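Local coordinates for putative S41 protease (Bacteroides fragilis NCTC 9343, PDB 3K50), which is a putative serine protease of peptidase family S41, probably cleaving peptide bonds, though its substrates are unknown, at residues 291-302 with 316-326. Residues are numbered along the deposited sequence; the frame is centred on the assembly and turned at random.
Sequences STVYVLTTNATR and MKVVLIGTKTA
Thr297 closes the parallel pairing of strands 292-297 and 317-322 with three bonds: its N donates to Ile321 O, its O accepts from Thr323 N, and its hydroxyl OG1 donates to Thr323 O (2.9 Å). With chi1 at 64°, OG1 sits between the backbone N and carbonyl carbon, turned to that acceptor. Thr323 N lies above the carbonyl plane of Thr297, 53° out of it, where the strands give way to loop. Upstream, Val293 N donates to Lys317 O (2.8 Å) and its O accepts from Val319 N; Val295 N donates to Val319 O and its O accepts from Ile321 N. Asn299 ND2 donates to Lys324 O (2.7 Å), which lies close to the Asn299 amide plane, and Ala326 N binds Thr301 O. Thr298 OG1 accepts from Ala300 N in an ST turn and is also hydrogen-bonded to Arg232 O; Thr301 OG1 accepts from Thr298 N and is also hydrogen-bonded to Leu231 O. A water joins Tyr294 OH to Lys317 NZ, while the ring's CD2 lies 3.4 Å from Val319 CB. Ala326 CB lies over one face of the Arg302 guanidinium, whose NH1 is salt-bridged to Glu328. Helix 304-312 completes a beta-alpha-beta crossover, touching Thr297 and Leu320; helix 388-398 packs against Tyr294, Leu296 and Ile321, and strands 226-230 and 368-369 continue the sheet beyond the pair.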
loop_
_atom_site.group_PDB
_atom_site.type_symbol
_atom_site.label_atom_id
_atom_site.label_comp_id
_atom_site.label_asym_id
_atom_site.label_seq_id
_atom_site.Cartn_x
_atom_site.Cartn_y
_atom_site.Cartn_z
ATOM N N SER A 291 -18.763 -13.710 4.677
ATOM C CA SER A 291 -19.878 -12.719 4.713
ATOM C C SER A 291 -19.451 -11.329 5.262
ATOM O O SER A 291 -20.119 -10.337 5.029
ATOM C CB SER A 291 -21.016 -13.313 5.579
ATOM O OG SER A 291 -20.527 -13.585 6.921
ATOM N N THR A 292 -18.339 -11.306 5.991
ATOM C CA THR A 292 -17.746 -10.136 6.610
ATOM C C THR A 292 -16.224 -10.178 6.414
ATOM O O THR A 292 -15.625 -11.260 6.412
ATOM C CB THR A 292 -18.029 -10.122 8.122
ATOM O OG1 THR A 292 -19.429 -10.182 8.342
ATOM C CG2 THR A 292 -17.473 -8.829 8.796
ATOM N N VAL A 293 -15.622 -9.016 6.197
ATOM C CA VAL A 293 -14.165 -8.879 6.095
ATOM C C VAL A 293 -13.773 -7.600 6.892
ATOM O O VAL A 293 -14.498 -6.635 6.880
ATOM C CB VAL A 293 -13.638 -8.893 4.650
ATOM C CG1 VAL A 293 -14.245 -7.718 3.807
ATOM C CG2 VAL A 293 -12.141 -8.841 4.643
ATOM N N TYR A 294 -12.718 -7.685 7.690
ATOM C CA TYR A 294 -12.146 -6.537 8.438
ATOM C C TYR A 294 -10.904 -6.137 7.625
ATOM O O TYR A 294 -10.035 -6.990 7.297
ATOM C CB TYR A 294 -11.803 -6.884 9.888
ATOM C CG TYR A 294 -13.024 -7.323 10.671
ATOM C CD1 TYR A 294 -13.535 -8.602 10.534
ATOM C CD2 TYR A 294 -13.720 -6.428 11.491
ATOM C CE1 TYR A 294 -14.681 -9.002 11.232
ATOM C CE2 TYR A 294 -14.885 -6.820 12.164
ATOM C CZ TYR A 294 -15.364 -8.096 12.007
ATOM O OH TYR A 294 -16.506 -8.515 12.650
ATOM N N VAL A 295 -10.858 -4.859 7.260
ATOM C CA VAL A 295 -9.797 -4.280 6.448
ATOM C C VAL A 295 -9.093 -3.206 7.283
ATOM O O VAL A 295 -9.740 -2.301 7.830
ATOM C CB VAL A 295 -10.343 -3.726 5.106
ATOM C CG1 VAL A 295 -9.175 -3.108 4.248
ATOM C CG2 VAL A 295 -11.045 -4.839 4.313
ATOM N N LEU A 296 -7.794 -3.412 7.497
ATOM C CA LEU A 296 -6.952 -2.465 8.248
ATOM C C LEU A 296 -6.348 -1.413 7.315
ATOM O O LEU A 296 -5.686 -1.757 6.319
ATOM C CB LEU A 296 -5.869 -3.237 8.997
ATOM C CG LEU A 296 -6.298 -4.467 9.797
ATOM C CD1 LEU A 296 -5.143 -5.076 10.606
ATOM C CD2 LEU A 296 -7.465 -4.120 10.727
ATOM N N THR A 297 -6.577 -0.146 7.643
ATOM C CA THR A 297 -6.256 0.999 6.754
ATOM C C THR A 297 -5.502 2.141 7.403
ATOM O O THR A 297 -5.522 2.263 8.607
ATOM C CB THR A 297 -7.603 1.610 6.162
ATOM O OG1 THR A 297 -8.427 2.161 7.205
ATOM C CG2 THR A 297 -8.411 0.554 5.445
ATOM N N THR A 298 -4.760 2.909 6.593
ATOM C CA THR A 298 -4.186 4.172 7.023
ATOM C C THR A 298 -4.304 5.108 5.837
ATOM O O THR A 298 -4.847 4.732 4.773
ATOM C CB THR A 298 -2.708 4.109 7.485
ATOM O OG1 THR A 298 -1.850 3.806 6.374
ATOM C CG2 THR A 298 -2.514 3.105 8.662
ATOM N N ASN A 299 -3.830 6.333 6.020
ATOM C CA ASN A 299 -3.761 7.297 4.943
ATOM C C ASN A 299 -2.934 6.756 3.772
ATOM O O ASN A 299 -3.078 7.232 2.677
ATOM C CB ASN A 299 -3.138 8.628 5.385
ATOM C CG ASN A 299 -3.942 9.412 6.451
ATOM O OD1 ASN A 299 -3.409 10.421 6.911
ATOM N ND2 ASN A 299 -5.181 8.981 6.856
ATOM N N ALA A 300 -2.027 5.805 3.980
ATOM C CA ALA A 300 -1.281 5.250 2.867
ATOM C C ALA A 300 -2.106 4.337 1.957
ATOM O O ALA A 300 -1.688 4.081 0.846
ATOM C CB ALA A 300 -0.047 4.448 3.380
ATOM N N THR A 301 -3.226 3.797 2.440
ATOM C CA THR A 301 -4.044 2.814 1.738
ATOM C C THR A 301 -4.674 3.510 0.566
ATOM O O THR A 301 -5.479 4.417 0.743
ATOM C CB THR A 301 -5.122 2.261 2.676
ATOM O OG1 THR A 301 -4.482 1.715 3.810
ATOM C CG2 THR A 301 -5.965 1.178 2.005
ATOM N N ARG A 302 -4.338 3.078 -0.646
ATOM C CA ARG A 302 -4.699 3.865 -1.826
ATOM C C ARG A 302 -5.044 3.088 -3.053
ATOM O O ARG A 302 -4.511 2.012 -3.297
ATOM C CB ARG A 302 -3.439 4.694 -2.163
ATOM C CG ARG A 302 -3.482 5.581 -3.406
ATOM C CD ARG A 302 -2.146 6.260 -3.597
ATOM N NE ARG A 302 -1.919 7.312 -2.628
ATOM C CZ ARG A 302 -2.286 8.598 -2.768
ATOM N NH1 ARG A 302 -2.907 9.046 -3.844
ATOM N NH2 ARG A 302 -2.017 9.448 -1.811
HETATM N N MSE A 316 -20.967 -7.581 0.768
HETATM C CA MSE A 316 -20.607 -8.181 2.034
HETATM C C MSE A 316 -20.398 -7.034 3.037
HETATM O O MSE A 316 -20.416 -5.839 2.654
HETATM C CB MSE A 316 -19.380 -9.128 1.862
HETATM C CG MSE A 316 -18.112 -8.509 1.483
HETATM SE SE MSE A 316 -16.652 -9.745 1.024
HETATM C CE MSE A 316 -16.270 -10.945 2.627
ATOM N N LYS A 317 -20.320 -7.407 4.321
ATOM C CA LYS A 317 -20.059 -6.476 5.403
ATOM C C LYS A 317 -18.553 -6.261 5.474
ATOM O O LYS A 317 -17.734 -7.217 5.713
ATOM C CB LYS A 317 -20.597 -7.024 6.754
ATOM C CG LYS A 317 -20.408 -6.035 7.945
ATOM C CD LYS A 317 -20.997 -6.642 9.257
ATOM C CE LYS A 317 -20.781 -5.795 10.518
ATOM N NZ LYS A 317 -20.997 -6.662 11.740
ATOM N N VAL A 318 -18.161 -5.025 5.235
ATOM C CA VAL A 318 -16.766 -4.626 5.193
ATOM C C VAL A 318 -16.561 -3.697 6.404
ATOM O O VAL A 318 -17.241 -2.696 6.511
ATOM C CB VAL A 318 -16.440 -3.872 3.884
ATOM C CG1 VAL A 318 -14.975 -3.430 3.869
ATOM C CG2 VAL A 318 -16.706 -4.730 2.703
ATOM N N VAL A 319 -15.649 -4.031 7.323
ATOM C CA VAL A 319 -15.443 -3.209 8.498
ATOM C C VAL A 319 -14.060 -2.655 8.389
ATOM O O VAL A 319 -13.127 -3.408 8.275
ATOM C CB VAL A 319 -15.569 -4.065 9.797
ATOM C CG1 VAL A 319 -15.108 -3.281 11.021
ATOM C CG2 VAL A 319 -17.039 -4.670 9.966
ATOM N N LEU A 320 -13.943 -1.338 8.434
ATOM C CA LEU A 320 -12.704 -0.619 8.301
ATOM C C LEU A 320 -12.200 -0.180 9.662
ATOM O O LEU A 320 -12.925 0.444 10.398
ATOM C CB LEU A 320 -12.878 0.595 7.401
ATOM C CG LEU A 320 -13.390 0.334 5.978
ATOM C CD1 LEU A 320 -13.473 1.662 5.229
ATOM C CD2 LEU A 320 -12.510 -0.710 5.258
ATOM N N ILE A 321 -10.950 -0.562 9.963
ATOM C CA ILE A 321 -10.281 -0.284 11.233
ATOM C C ILE A 321 -8.955 0.384 10.962
ATOM O O ILE A 321 -8.177 -0.103 10.169
ATOM C CB ILE A 321 -10.064 -1.592 12.032
ATOM C CG1 ILE A 321 -11.403 -2.168 12.497
ATOM C CG2 ILE A 321 -9.172 -1.367 13.320
ATOM C CD1 ILE A 321 -11.282 -3.596 13.022
ATOM N N GLY A 322 -8.711 1.551 11.568
ATOM C CA GLY A 322 -7.421 2.264 11.333
ATOM C C GLY A 322 -7.693 3.735 11.155
ATOM O O GLY A 322 -8.430 4.289 11.935
ATOM N N THR A 323 -7.137 4.346 10.091
ATOM C CA THR A 323 -7.327 5.769 9.817
ATOM C C THR A 323 -7.830 5.903 8.386
ATOM O O THR A 323 -7.776 4.956 7.625
ATOM C CB THR A 323 -6.068 6.608 10.088
ATOM O OG1 THR A 323 -4.943 6.090 9.382
ATOM C CG2 THR A 323 -5.739 6.685 11.639
ATOM N N LYS A 324 -8.299 7.071 8.017
ATOM C CA LYS A 324 -8.903 7.275 6.688
ATOM C C LYS A 324 -7.967 6.925 5.522
ATOM O O LYS A 324 -6.729 7.157 5.612
ATOM C CB LYS A 324 -9.431 8.731 6.654
ATOM C CG LYS A 324 -10.138 9.098 5.423
ATOM C CD LYS A 324 -11.290 10.099 5.576
ATOM C CE LYS A 324 -10.976 11.568 5.408
ATOM N NZ LYS A 324 -12.184 12.197 4.623
ATOM N N THR A 325 -8.520 6.346 4.447
ATOM C CA THR A 325 -7.771 5.979 3.226
ATOM C C THR A 325 -7.424 7.238 2.422
ATOM O O THR A 325 -7.845 8.309 2.763
ATOM C CB THR A 325 -8.510 4.932 2.343
ATOM O OG1 THR A 325 -9.725 5.493 1.799
ATOM C CG2 THR A 325 -8.802 3.697 3.166
ATOM N N ALA A 326 -6.647 7.072 1.356
ATOM C CA ALA A 326 -6.055 8.196 0.610
ATOM C C ALA A 326 -7.027 9.019 -0.228
ATOM O O ALA A 326 -6.806 10.207 -0.462
ATOM C CB ALA A 326 -4.960 7.694 -0.306
HETATM O O HOH W 1 -18.644 -6.627 13.391
HETATM O O HOH W 2 -2.584 7.587 8.958
#